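PDB 5D66: uncharacterized protein from Acinetobacter baumannii, which is of unknown function but folds as an ankyrin repeat domain, a scaffold that in other proteins commonly binds partner proteins. Local coordinates for residues Y5-A10 with K20-Q25; A12-Q17 with I49-M54; G113-V118 with Y152-A157; A142-N147 with R181-R186. All coordinates share one frame; numbering follows the deposited sequence. Where two conformers were deposited one is given.

All four contacts join helices or helix-flanking turns of one elongated ankyrin stack. Interactions 1 and 2 lie at the N-terminal end and share helix 16-23; interactions 3 and 4 lie about 14 Å apart between centres, further along, and touch where Y152 and I155 meet residues of 142-147. Interaction 1 is a buried contact of aliphatic side chains within a helix hairpin, with no hydrogen bond across it. Interaction 3 joins neighbouring helices of the stack and is partly buried, again with methyl groups doing most of the work. Interactions 2 and 4 are surface contacts and are more polar: a carboxylate and a water meet main-chain amides in interaction 2, while two waters tie side chains to main-chain carbonyls in interaction 4.

Interaction 1 (Y5-A10 with K20-Q25); sequences YPLHMA and KHILSQ
I22 and L7 carry most of this contact between the consecutive helices 6-12 and 16-23, which fold back on each other as a helix-turn-helix hairpin, the building element of the ankyrin repeat fold. No hydrogen bond crosses between 5-10 and 20-25; aliphatic side chains pack on one another and on the backbone of the first turn. At K20 the chain faces a different neighbour, since its backbone N lies against the selenium of M54 in helix 49-57, in one of the two conformers of M54. Two residues on, I22 points at the first turn of helix 6-12. Its CG1-CD1 arm is stretched out (chi2 168°), which carries CD1 to 3.7 Å from P6 O and 4.1 Å from P6 CB, with A10 CB on the next turn at 4.4 Å. The P6 carbonyl oxygen is already engaged by A10 N at 3.0 Å, so the methyl group rests on a helix bond whose polarity is satisfied. The other branch of I22, CG2, turns to L7 and meets its CD1 at 3.9 Å. L7 reaches this place because CG stands opposite its own backbone N (chi1 -175°), sending the isobutyl end between the helices, where I19 and A39 also press on it. L23 follows with a lighter touch: its CD2 lies 4.2 Å from L7 CD1, and its side chain also packs on I29. Next along the chain, the S24 hydroxyl folds back on the preceding turn: S24 OG donates to H21 O at 2.6 Å, tilted 17° from the carbonyl plane.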
loop_
_atom_site.group_PDB
_atom_site.type_symbol
_atom_site.label_atom_id
_atom_site.label_comp_id
_atom_site.label_asym_id
_atom_site.label_seq_id
_atom_site.Cartn_x
_atom_site.Cartn_y
_atom_site.Cartn_z
ATOM N N TYR A 5 -19.906 -1.687 19.897
ATOM C CA TYR A 5 -19.652 -1.679 18.433
ATOM C C TYR A 5 -19.528 -3.124 17.962
ATOM O O TYR A 5 -18.431 -3.631 17.705
ATOM C CB TYR A 5 -18.394 -0.848 18.206
ATOM C CG TYR A 5 -18.628 0.623 18.504
ATOM C CD1 TYR A 5 -19.498 1.396 17.742
ATOM C CD2 TYR A 5 -18.035 1.225 19.600
ATOM C CE1 TYR A 5 -19.722 2.728 18.028
ATOM C CE2 TYR A 5 -18.259 2.571 19.919
ATOM C CZ TYR A 5 -19.088 3.323 19.125
ATOM O OH TYR A 5 -19.313 4.644 19.365
ATOM N N PRO A 6 -20.652 -3.822 17.852
ATOM C CA PRO A 6 -20.596 -5.253 17.583
ATOM C C PRO A 6 -20.077 -5.623 16.190
ATOM O O PRO A 6 -19.520 -6.710 16.019
ATOM C CB PRO A 6 -22.033 -5.713 17.832
ATOM C CG PRO A 6 -22.833 -4.541 17.622
ATOM C CD PRO A 6 -22.021 -3.372 18.109
ATOM N N LEU A 7 -20.294 -4.779 15.184
ATOM C CA LEU A 7 -19.808 -5.087 13.861
ATOM C C LEU A 7 -18.274 -5.132 13.834
ATOM O O LEU A 7 -17.670 -5.984 13.209
ATOM C CB LEU A 7 -20.317 -4.100 12.835
ATOM C CG LEU A 7 -19.960 -4.409 11.383
ATOM C CD1 LEU A 7 -20.578 -5.722 10.892
ATOM C CD2 LEU A 7 -20.352 -3.293 10.460
ATOM N N HIS A 8 -17.669 -4.219 14.594
ATOM C CA HIS A 8 -16.224 -4.113 14.671
ATOM C C HIS A 8 -15.649 -5.374 15.321
ATOM O O HIS A 8 -14.631 -5.908 14.868
ATOM C CB HIS A 8 -15.824 -2.885 15.431
ATOM C CG HIS A 8 -16.248 -1.605 14.759
ATOM N ND1 HIS A 8 -17.569 -1.206 14.718
ATOM C CD2 HIS A 8 -15.525 -0.638 14.122
ATOM C CE1 HIS A 8 -17.632 -0.071 14.068
ATOM N NE2 HIS A 8 -16.417 0.277 13.673
HETATM N N MSE A 9 -16.280 -5.839 16.392
HETATM C CA MSE A 9 -15.795 -7.057 17.057
HETATM C C MSE A 9 -15.935 -8.259 16.125
HETATM O O MSE A 9 -15.043 -9.118 16.014
HETATM C CB MSE A 9 -16.569 -7.325 18.354
HETATM C CG MSE A 9 -16.020 -8.593 19.106
HETATM SE SE MSE A 9 -14.239 -8.234 19.938
HETATM C CE MSE A 9 -12.948 -9.218 19.022
ATOM N N ALA A 10 -17.055 -8.337 15.427
ATOM C CA ALA A 10 -17.277 -9.440 14.482
ATOM C C ALA A 10 -16.209 -9.417 13.373
ATOM O O ALA A 10 -15.650 -10.443 13.003
ATOM C CB ALA A 10 -18.662 -9.397 13.913
ATOM N N LYS A 20 -22.904 -11.135 8.740
ATOM C CA LYS A 20 -24.064 -11.224 7.875
ATOM C C LYS A 20 -25.323 -10.793 8.629
ATOM O O LYS A 20 -26.134 -10.010 8.119
ATOM C CB LYS A 20 -24.189 -12.634 7.336
ATOM C CG LYS A 20 -25.327 -12.858 6.339
ATOM C CD LYS A 20 -25.734 -14.347 6.173
ATOM C CE LYS A 20 -24.549 -15.236 5.850
ATOM N NZ LYS A 20 -24.967 -16.625 5.482
ATOM N N HIS A 21 -25.458 -11.274 9.857
ATOM C CA HIS A 21 -26.609 -10.922 10.651
ATOM C C HIS A 21 -26.633 -9.403 10.966
ATOM O O HIS A 21 -27.671 -8.755 10.838
ATOM C CB HIS A 21 -26.594 -11.710 11.934
ATOM C CG HIS A 21 -27.691 -11.331 12.865
ATOM N ND1 HIS A 21 -29.021 -11.570 12.588
ATOM C CD2 HIS A 21 -27.660 -10.724 14.075
ATOM C CE1 HIS A 21 -29.764 -11.121 13.584
ATOM N NE2 HIS A 21 -28.963 -10.598 14.496
ATOM N N ILE A 22 -25.526 -8.848 11.398
ATOM C CA ILE A 22 -25.497 -7.408 11.702
ATOM C C ILE A 22 -25.812 -6.585 10.466
ATOM O O ILE A 22 -26.601 -5.611 10.555
ATOM C CB ILE A 22 -24.189 -7.011 12.342
ATOM C CG1 ILE A 22 -24.054 -7.698 13.696
ATOM C CG2 ILE A 22 -24.119 -5.484 12.502
ATOM C CD1 ILE A 22 -22.676 -7.623 14.312
ATOM N N LEU A 23 -25.265 -6.971 9.314
ATOM C CA LEU A 23 -25.478 -6.175 8.107
ATOM C C LEU A 23 -26.965 -6.173 7.705
ATOM O O LEU A 23 -27.464 -5.184 7.159
ATOM C CB LEU A 23 -24.605 -6.680 6.973
ATOM C CG LEU A 23 -23.102 -6.446 7.122
ATOM C CD1 LEU A 23 -22.414 -6.951 5.893
ATOM C CD2 LEU A 23 -22.731 -5.000 7.391
ATOM N N SER A 24 -27.675 -7.253 8.023
ATOM C CA SER A 24 -29.114 -7.344 7.745
ATOM C C SER A 24 -29.975 -6.303 8.475
ATOM O O SER A 24 -31.096 -6.064 8.080
ATOM C CB SER A 24 -29.625 -8.766 8.047
ATOM O OG SER A 24 -29.885 -8.907 9.444
ATOM N N GLN A 25 -29.421 -5.669 9.505
ATOM C CA GLN A 25 -30.092 -4.596 10.224
ATOM C C GLN A 25 -30.114 -3.281 9.472
ATOM O O GLN A 25 -30.818 -2.360 9.888
ATOM C CB GLN A 25 -29.470 -4.435 11.594
ATOM C CG GLN A 25 -29.660 -5.711 12.425
ATOM C CD GLN A 25 -28.740 -5.845 13.613
ATOM O OE1 GLN A 25 -27.789 -5.067 13.798
ATOM N NE2 GLN A 25 -28.996 -6.867 14.415
#

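Interaction 2 (A12-Q17 with I49-M54); sequences ANDDIQ and IHAAHM
D14 reaches the first turn of helix 49-57 with both oxygens of its carboxylate. OD1 accepts a hydrogen bond from A51 N at 2.9 Å, the donor lying nearly in line with the C-O bond and the N-H bent to 146°; the methyl CB of A51 sits close by, 3.3 Å from the same D14 OD1. The second oxygen works through a water: water 1 donates to D14 OD2 at 2.7 Å and accepts from H50 N at 2.9 Å. Two consecutive amides at the start of the helix are thus served by one carboxylate, A51 N directly and H50 N through the water; the positive N-terminal end of helix 49-57 would probably favour its ionised form. The carboxylate lies 19° from the plane of the H50 ring, with OD2 at the ring edge, 3.6 Å from H50 ND1. Beside this polar patch, I16 lays its CG2 over the backbone of the same turn, 3.7 Å from H50 C. One turn further along helix 49-57, the selenium of M54 meets I16 O at 3.5 Å, and M54 CE rests 4.0 Å from I16 CB, in one of the two conformers deposited for each of I16 and M54. In the ankyrin stack this is where the turn joining helices 6-12 and 16-23 abuts the neighbouring helix 49-57. D14 leaves helix 6-12 through a Schellman motif with positive phi (58°), and D15 follows as N-cap of helix 16-23. Further out, I19 packs on both A51 and M54, A43 lies against A51, and N48 ND2 makes a weak hydrogen bond to A12 O.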
loop_
_atom_site.group_PDB
_atom_site.type_symbol
_atom_site.label_atom_id
_atom_site.label_comp_id
_atom_site.label_asym_id
_atom_site.label_seq_id
_atom_site.Cartn_x
_atom_site.Cartn_y
_atom_site.Cartn_z
ATOM N N ALA A 12 -13.170 -8.064 13.631
ATOM C CA ALA A 12 -11.909 -8.460 14.233
ATOM C C ALA A 12 -11.778 -9.981 14.357
ATOM O O ALA A 12 -10.682 -10.531 14.266
ATOM C CB ALA A 12 -11.771 -7.854 15.609
ATOM N N ASN A 13 -12.896 -10.652 14.564
ATOM C CA ASN A 13 -12.937 -12.092 14.747
ATOM C C ASN A 13 -13.104 -12.878 13.461
ATOM O O ASN A 13 -13.134 -14.107 13.503
ATOM C CB ASN A 13 -14.057 -12.443 15.717
ATOM C CG ASN A 13 -13.721 -12.150 17.139
ATOM O OD1 ASN A 13 -12.543 -11.997 17.509
ATOM N ND2 ASN A 13 -14.747 -12.169 17.975
ATOM N N ASP A 14 -13.233 -12.190 12.334
ATOM C CA ASP A 14 -13.497 -12.880 11.049
ATOM C C ASP A 14 -14.786 -13.716 11.138
ATOM O O ASP A 14 -14.936 -14.754 10.472
ATOM C CB ASP A 14 -12.331 -13.762 10.586
ATOM C CG ASP A 14 -12.267 -13.846 9.074
ATOM O OD1 ASP A 14 -12.638 -12.892 8.354
ATOM O OD2 ASP A 14 -11.856 -14.938 8.581
ATOM N N ASP A 15 -15.754 -13.213 11.922
ATOM C CA ASP A 15 -16.967 -13.983 12.241
ATOM C C ASP A 15 -18.032 -13.658 11.192
ATOM O O ASP A 15 -18.890 -12.783 11.388
ATOM C CB ASP A 15 -17.422 -13.603 13.664
ATOM C CG ASP A 15 -18.604 -14.429 14.185
ATOM O OD1 ASP A 15 -19.266 -15.197 13.429
ATOM O OD2 ASP A 15 -18.825 -14.296 15.406
ATOM N N ILE A 16 -17.990 -14.357 10.052
ATOM C CA ILE A 16 -18.784 -13.840 8.931
ATOM C C ILE A 16 -20.275 -14.154 9.090
ATOM O O ILE A 16 -21.069 -13.404 8.560
ATOM C CB ILE A 16 -18.240 -14.152 7.521
ATOM C CG1 ILE A 16 -18.322 -15.659 7.301
ATOM C CG2 ILE A 16 -16.793 -13.487 7.293
ATOM C CD1 ILE A 16 -17.750 -16.097 5.984
ATOM N N GLN A 17 -20.663 -15.177 9.868
ATOM C CA GLN A 17 -22.095 -15.352 10.108
ATOM C C GLN A 17 -22.658 -14.217 10.950
ATOM O O GLN A 17 -23.786 -13.794 10.741
ATOM C CB GLN A 17 -22.410 -16.709 10.746
ATOM C CG GLN A 17 -22.136 -17.910 9.828
ATOM C CD GLN A 17 -22.908 -17.867 8.490
ATOM O OE1 GLN A 17 -24.105 -17.600 8.463
ATOM N NE2 GLN A 17 -22.208 -18.123 7.381
ATOM N N ILE A 49 -9.465 -11.758 5.624
ATOM C CA ILE A 49 -9.834 -11.705 4.201
ATOM C C ILE A 49 -11.333 -11.878 4.025
ATOM O O ILE A 49 -11.956 -11.181 3.233
ATOM C CB ILE A 49 -9.015 -12.753 3.455
ATOM C CG1 ILE A 49 -7.504 -12.398 3.490
ATOM C CG2 ILE A 49 -9.488 -12.980 2.031
ATOM C CD1 ILE A 49 -6.604 -13.522 3.170
ATOM N N HIS A 50 -11.912 -12.873 4.697
ATOM C CA HIS A 50 -13.347 -13.178 4.492
ATOM C C HIS A 50 -14.214 -12.051 4.982
ATOM O O HIS A 50 -15.137 -11.609 4.297
ATOM C CB HIS A 50 -13.692 -14.506 5.170
ATOM C CG HIS A 50 -12.948 -15.639 4.587
ATOM N ND1 HIS A 50 -12.118 -16.471 5.304
ATOM C CD2 HIS A 50 -12.794 -15.979 3.299
ATOM C CE1 HIS A 50 -11.564 -17.350 4.487
ATOM N NE2 HIS A 50 -11.989 -17.087 3.266
ATOM N N ALA A 51 -13.911 -11.520 6.168
ATOM C CA ALA A 51 -14.673 -10.380 6.682
ATOM C C ALA A 51 -14.529 -9.160 5.800
ATOM O O ALA A 51 -15.484 -8.481 5.489
ATOM C CB ALA A 51 -14.216 -10.021 8.095
ATOM N N ALA A 52 -13.302 -8.923 5.346
ATOM C CA ALA A 52 -13.059 -7.782 4.445
ATOM C C ALA A 52 -13.871 -7.950 3.150
ATOM O O ALA A 52 -14.503 -6.978 2.696
ATOM C CB ALA A 52 -11.588 -7.626 4.144
ATOM N N HIS A 53 -13.898 -9.153 2.581
ATOM C CA HIS A 53 -14.677 -9.366 1.369
ATOM C C HIS A 53 -16.150 -9.052 1.592
ATOM O O HIS A 53 -16.779 -8.390 0.775
ATOM C CB HIS A 53 -14.518 -10.801 0.897
ATOM C CG HIS A 53 -15.291 -11.122 -0.334
ATOM N ND1 HIS A 53 -16.446 -11.875 -0.362
ATOM C CD2 HIS A 53 -15.072 -10.727 -1.599
ATOM C CE1 HIS A 53 -16.861 -12.003 -1.610
ATOM N NE2 HIS A 53 -16.042 -11.305 -2.374
HETATM N N MSE A 54 -16.712 -9.548 2.683
HETATM C CA MSE A 54 -18.130 -9.338 2.952
HETATM C C MSE A 54 -18.429 -7.857 3.123
HETATM O O MSE A 54 -19.417 -7.345 2.608
HETATM C CB MSE A 54 -18.543 -10.149 4.161
HETATM C CG MSE A 54 -20.010 -10.051 4.467
HETATM SE SE MSE A 54 -20.571 -11.222 5.895
HETATM C CE MSE A 54 -20.836 -12.740 4.776
HETATM O O HOH W 1 -10.356 -14.706 6.385
#

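Interaction 3 (G113-V118 with Y152-A157)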
loop_
_atom_site.group_PDB
_atom_site.type_symbol
_atom_site.label_atom_id
_atom_site.label_comp_id
_atom_site.label_asym_id
_atom_site.label_seq_id
_atom_site.Cartn_x
_atom_site.Cartn_y
_atom_site.Cartn_z
ATOM N N GLY A 113 9.717 -4.546 0.282
ATOM C CA GLY A 113 10.136 -5.649 -0.558
ATOM C C GLY A 113 9.027 -6.553 -0.972
ATOM O O GLY A 113 9.275 -7.714 -1.300
ATOM N N HIS A 114 7.783 -6.061 -1.041
ATOM C CA HIS A 114 6.620 -6.884 -1.370
ATOM C C HIS A 114 6.450 -6.891 -2.912
ATOM O O HIS A 114 5.753 -6.052 -3.461
ATOM C CB HIS A 114 5.329 -6.315 -0.715
ATOM C CG HIS A 114 5.319 -6.286 0.768
ATOM N ND1 HIS A 114 5.773 -7.307 1.556
ATOM C CD2 HIS A 114 4.858 -5.323 1.615
ATOM C CE1 HIS A 114 5.542 -7.015 2.834
ATOM N NE2 HIS A 114 5.033 -5.796 2.891
ATOM N N VAL A 115 7.153 -7.821 -3.556
ATOM C CA VAL A 115 7.291 -7.762 -5.004
ATOM C C VAL A 115 5.919 -7.842 -5.727
ATOM O O VAL A 115 5.641 -7.050 -6.623
ATOM C CB VAL A 115 8.237 -8.888 -5.535
ATOM C CG1 VAL A 115 8.354 -8.854 -7.055
ATOM C CG2 VAL A 115 9.612 -8.792 -4.936
ATOM N N GLU A 116 5.095 -8.813 -5.345
ATOM C CA GLU A 116 3.824 -9.005 -6.065
ATOM C C GLU A 116 2.875 -7.838 -5.790
ATOM O O GLU A 116 2.104 -7.462 -6.667
ATOM C CB GLU A 116 3.151 -10.336 -5.730
ATOM C CG GLU A 116 3.965 -11.530 -6.163
ATOM C CD GLU A 116 4.394 -11.444 -7.581
ATOM O OE1 GLU A 116 3.581 -11.127 -8.462
ATOM O OE2 GLU A 116 5.583 -11.637 -7.865
ATOM N N THR A 117 2.964 -7.238 -4.610
ATOM C CA THR A 117 2.162 -6.045 -4.298
ATOM C C THR A 117 2.617 -4.855 -5.177
ATOM O O THR A 117 1.793 -4.148 -5.749
ATOM C CB THR A 117 2.258 -5.704 -2.848
ATOM O OG1 THR A 117 1.755 -6.785 -2.053
ATOM C CG2 THR A 117 1.470 -4.474 -2.499
ATOM N N VAL A 118 3.929 -4.670 -5.327
ATOM C CA VAL A 118 4.461 -3.684 -6.236
ATOM C C VAL A 118 3.951 -3.914 -7.677
ATOM O O VAL A 118 3.467 -2.996 -8.323
ATOM C CB VAL A 118 6.007 -3.631 -6.163
ATOM C CG1 VAL A 118 6.586 -2.837 -7.358
ATOM C CG2 VAL A 118 6.448 -3.073 -4.844
ATOM N N TYR A 152 14.510 -6.569 -3.898
ATOM C CA TYR A 152 14.704 -5.179 -4.206
ATOM C C TYR A 152 15.214 -4.931 -5.620
ATOM O O TYR A 152 14.819 -3.963 -6.260
ATOM C CB TYR A 152 15.594 -4.479 -3.143
ATOM C CG TYR A 152 14.866 -4.437 -1.796
ATOM C CD1 TYR A 152 13.888 -3.537 -1.591
ATOM C CD2 TYR A 152 15.118 -5.384 -0.802
ATOM C CE1 TYR A 152 13.193 -3.513 -0.428
ATOM C CE2 TYR A 152 14.397 -5.391 0.400
ATOM C CZ TYR A 152 13.437 -4.401 0.575
ATOM O OH TYR A 152 12.755 -4.351 1.784
ATOM N N GLN A 153 16.094 -5.816 -6.102
ATOM C CA GLN A 153 16.442 -5.752 -7.527
ATOM C C GLN A 153 15.205 -5.930 -8.411
ATOM O O GLN A 153 15.032 -5.195 -9.397
ATOM C CB GLN A 153 17.457 -6.828 -7.888
ATOM C CG GLN A 153 18.829 -6.602 -7.298
ATOM C CD GLN A 153 19.750 -7.781 -7.528
ATOM O OE1 GLN A 153 19.635 -8.490 -8.500
ATOM N NE2 GLN A 153 20.627 -8.005 -6.584
ATOM N N GLN A 154 14.333 -6.868 -8.035
ATOM C CA GLN A 154 13.130 -7.168 -8.839
ATOM C C GLN A 154 12.208 -5.934 -8.821
ATOM O O GLN A 154 11.675 -5.546 -9.869
ATOM C CB GLN A 154 12.423 -8.405 -8.296
ATOM C CG GLN A 154 13.255 -9.628 -8.531
ATOM C CD GLN A 154 12.867 -10.823 -7.674
ATOM O OE1 GLN A 154 11.857 -10.790 -6.974
ATOM N NE2 GLN A 154 13.631 -11.894 -7.781
ATOM N N ILE A 155 12.071 -5.289 -7.668
ATOM C CA ILE A 155 11.209 -4.100 -7.534
ATOM C C ILE A 155 11.792 -2.937 -8.309
ATOM O O ILE A 155 11.057 -2.203 -8.990
ATOM C CB ILE A 155 11.003 -3.790 -6.059
ATOM C CG1 ILE A 155 9.996 -4.791 -5.469
ATOM C CG2 ILE A 155 10.562 -2.355 -5.824
ATOM C CD1 ILE A 155 10.004 -4.929 -4.009
ATOM N N VAL A 156 13.109 -2.687 -8.191
ATOM C CA VAL A 156 13.755 -1.678 -9.048
ATOM C C VAL A 156 13.453 -1.923 -10.526
ATOM O O VAL A 156 13.100 -1.009 -11.278
ATOM C CB VAL A 156 15.224 -1.550 -8.729
ATOM C CG1 VAL A 156 15.962 -0.715 -9.781
ATOM C CG2 VAL A 156 15.436 -0.964 -7.333
ATOM N N ALA A 157 13.673 -3.178 -10.960
ATOM C CA ALA A 157 13.437 -3.497 -12.348
ATOM C C ALA A 157 12.003 -3.219 -12.769
ATOM O O ALA A 157 11.750 -2.717 -13.859
ATOM C CB ALA A 157 13.877 -4.889 -12.657
#
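I155 packing against G113, V115 and V118 makes this a mainly apolar, partly buried helix-to-helix contact. It joins helix 115-124, with the turn before it, to helix 150-162, its neighbour in the stack of the ankyrin fold. The outer end of I155 does the reaching: with chi2 at 161° the chain is extended, and CD1 comes to 3.5 Å from G113 CA. The same CD1 lies 4.0 Å from V115 CG2, while the shaft of the side chain, CG1, meets V118 CG2 at 4.0 Å, the two side chains crossing at about a right angle. A110 on helix 106-111 packs on I155 as well, and L158 lies against both valines. At the edge of the interface V115 CG2 also meets an amide oxygen, Q154 OE1, at 3.6 Å in one of the two Q154 conformers; the extended glutamine crosses the valine nearly perpendicularly. G113 ends helix 106-111 in a Schellman motif with positive phi (78°). Having no side chain, it lets the Y152 ring approach until CZ is 3.7 Å from G113 CA. The ring meets the G113 backbone N obliquely; the phenol OH is 3.4 Å from that N but at a poor angle, and it is not bonded there. Instead it donates to E111 O. Between 113-118 and 152-157 the contact is thus van der Waals packing of methyl groups and ring on side chains and backbone; beside it, hydrogen bonds to E111 O and from N151 ND2 satisfy the Y152 hydroxyl and the G113 carbonyl.

Interaction 4 (A142-N147 with R181-R186)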
loop_
_atom_site.group_PDB
_atom_site.type_symbol
_atom_site.label_atom_id
_atom_site.label_comp_id
_atom_site.label_asym_id
_atom_site.label_seq_id
_atom_site.Cartn_x
_atom_site.Cartn_y
_atom_site.Cartn_z
ATOM N N ALA A 142 13.123 1.774 -2.321
ATOM C CA ALA A 142 13.583 0.423 -2.596
ATOM C C ALA A 142 15.104 0.312 -2.531
ATOM O O ALA A 142 15.651 -0.711 -2.105
ATOM C CB ALA A 142 13.098 -0.006 -3.952
ATOM N N ILE A 143 15.815 1.405 -2.862
ATOM C CA ILE A 143 17.270 1.414 -2.848
ATOM C C ILE A 143 17.762 1.685 -1.436
ATOM O O ILE A 143 18.600 0.897 -0.931
ATOM C CB ILE A 143 17.803 2.475 -3.830
ATOM C CG1 ILE A 143 17.424 2.114 -5.290
ATOM C CG2 ILE A 143 19.334 2.594 -3.715
ATOM C CD1 ILE A 143 17.626 3.145 -6.270
ATOM N N ILE A 144 17.306 2.771 -0.840
ATOM C CA ILE A 144 17.829 3.216 0.462
ATOM C C ILE A 144 17.450 2.290 1.606
ATOM O O ILE A 144 18.246 2.060 2.505
ATOM C CB ILE A 144 17.279 4.635 0.749
ATOM C CG1 ILE A 144 17.841 5.641 -0.275
ATOM C CG2 ILE A 144 17.585 5.062 2.159
ATOM C CD1 ILE A 144 17.164 7.002 -0.282
ATOM N N LEU A 145 16.227 1.768 1.579
ATOM C CA LEU A 145 15.683 0.973 2.667
ATOM C C LEU A 145 15.665 -0.532 2.405
ATOM O O LEU A 145 15.293 -1.309 3.277
ATOM C CB LEU A 145 14.317 1.534 3.093
ATOM C CG LEU A 145 14.369 2.963 3.565
ATOM C CD1 LEU A 145 12.950 3.480 3.779
ATOM C CD2 LEU A 145 15.215 3.145 4.846
ATOM N N GLY A 146 16.043 -0.953 1.201
ATOM C CA GLY A 146 16.204 -2.343 0.885
ATOM C C GLY A 146 17.626 -2.780 1.216
ATOM O O GLY A 146 18.428 -1.990 1.728
ATOM N N ASN A 147 17.975 -3.972 0.801
ATOM C CA ASN A 147 19.304 -4.529 0.998
ATOM C C ASN A 147 20.050 -4.805 -0.308
ATOM O O ASN A 147 21.074 -5.477 -0.312
ATOM C CB ASN A 147 19.216 -5.792 1.856
ATOM C CG ASN A 147 18.510 -6.946 1.160
ATOM O OD1 ASN A 147 18.062 -6.802 0.045
ATOM N ND2 ASN A 147 18.458 -8.092 1.804
ATOM N N ARG A 181 25.306 3.512 -6.004
ATOM C CA ARG A 181 26.774 3.466 -6.062
ATOM C C ARG A 181 27.363 3.518 -4.655
ATOM O O ARG A 181 28.311 2.807 -4.339
ATOM C CB ARG A 181 27.264 4.602 -6.938
ATOM C CG ARG A 181 27.183 4.336 -8.406
ATOM C CD ARG A 181 27.497 5.490 -9.264
ATOM N NE ARG A 181 27.559 5.088 -10.664
ATOM C CZ ARG A 181 27.665 5.951 -11.672
ATOM N NH1 ARG A 181 27.667 7.274 -11.453
ATOM N NH2 ARG A 181 27.779 5.502 -12.904
ATOM N N THR A 182 26.852 4.413 -3.806
ATOM C CA THR A 182 27.360 4.587 -2.458
ATOM C C THR A 182 27.275 3.270 -1.666
ATOM O O THR A 182 28.090 3.028 -0.790
ATOM C CB THR A 182 26.618 5.751 -1.776
ATOM O OG1 THR A 182 27.082 6.989 -2.332
ATOM C CG2 THR A 182 26.864 5.755 -0.308
ATOM N N ARG A 183 26.254 2.470 -1.977
ATOM C CA ARG A 183 25.981 1.224 -1.311
ATOM C C ARG A 183 26.594 0.023 -2.009
ATOM O O ARG A 183 26.530 -1.097 -1.459
ATOM C CB ARG A 183 24.487 1.052 -1.188
ATOM C CG ARG A 183 23.902 2.022 -0.181
ATOM C CD ARG A 183 22.412 2.118 -0.240
ATOM N NE ARG A 183 21.882 3.077 0.734
ATOM C CZ ARG A 183 21.950 4.393 0.613
ATOM N NH1 ARG A 183 22.449 4.963 -0.481
ATOM N NH2 ARG A 183 21.446 5.171 1.603
ATOM N N GLY A 184 27.229 0.202 -3.161
ATOM C CA GLY A 184 27.803 -0.925 -3.860
ATOM C C GLY A 184 26.804 -1.898 -4.446
ATOM O O GLY A 184 27.099 -3.071 -4.620
ATOM N N TYR A 185 25.615 -1.414 -4.775
ATOM C CA TYR A 185 24.555 -2.277 -5.319
ATOM C C TYR A 185 24.695 -2.385 -6.831
ATOM O O TYR A 185 24.167 -1.560 -7.578
ATOM C CB TYR A 185 23.172 -1.698 -4.947
ATOM C CG TYR A 185 22.835 -1.783 -3.476
ATOM C CD1 TYR A 185 23.460 -2.601 -2.573
ATOM C CD2 TYR A 185 21.814 -0.960 -3.003
ATOM C CE1 TYR A 185 23.055 -2.685 -1.264
ATOM C CE2 TYR A 185 21.402 -1.029 -1.680
ATOM C CZ TYR A 185 22.025 -1.872 -0.800
ATOM O OH TYR A 185 21.632 -1.972 0.510
ATOM N N ARG A 186 25.490 -3.358 -7.273
ATOM C CA ARG A 186 25.956 -3.332 -8.661
ATOM C C ARG A 186 24.840 -3.630 -9.625
ATOM O O ARG A 186 24.730 -3.022 -10.703
ATOM C CB ARG A 186 27.048 -4.369 -8.862
ATOM C CG ARG A 186 28.249 -4.147 -7.964
ATOM C CD ARG A 186 29.354 -5.170 -8.271
ATOM N NE ARG A 186 28.927 -6.531 -7.991
ATOM C CZ ARG A 186 29.370 -7.618 -8.607
ATOM N NH1 ARG A 186 30.285 -7.546 -9.551
ATOM N NH2 ARG A 186 28.869 -8.834 -8.302
HETATM O O HOH W 2 20.755 3.118 3.359
HETATM O O HOH W 3 20.382 0.179 1.432
#
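Y185 stretches across to the C-terminal end of helix 138-144 and the turn after it. Its CB points toward 142-147, and with chi1 at -69° the ring is swung beside its own backbone N. Along one edge CD2 comes 4.4 Å from I143 CG2, and CE2 lies 3.5 Å from I143 O, which sits in the ring plane. The opposite edge approaches the next turn, where CE1 is 3.6 Å from N147 O. At the tip the hydroxyl OH is 3.3 Å from N147 C, and water 3 lies 2.7 Å from Y185 OH. That water also donates toward I144 O and G146 O, although the acceptors around it outnumber its protons. One face of the ring is roofed by R183, whose CB stands 3.6 Å above the centre of the ring. From there R183 runs out extended from CG to NE and sets its guanidinium against I144, whose CA lies over one face. R183 NH2 donates to water 2 at 2.8 Å, that water donates in turn to I144 O at 2.9 Å, and NH1 is held by H179 O in its own helix. G184 between the two long side chains closes helix 176-183 with a Schellman motif, and Y185 is the N-cap of helix 186-194; the contact thus joins the turn linking these helices to the neighbouring turn in the ankyrin stack. Its polar part depends on two ordered waters, which reach I144 O and G146 O, while the tyrosine ring, lying directly against I143 O and N147 O, and the guanidinium supply the direct packing.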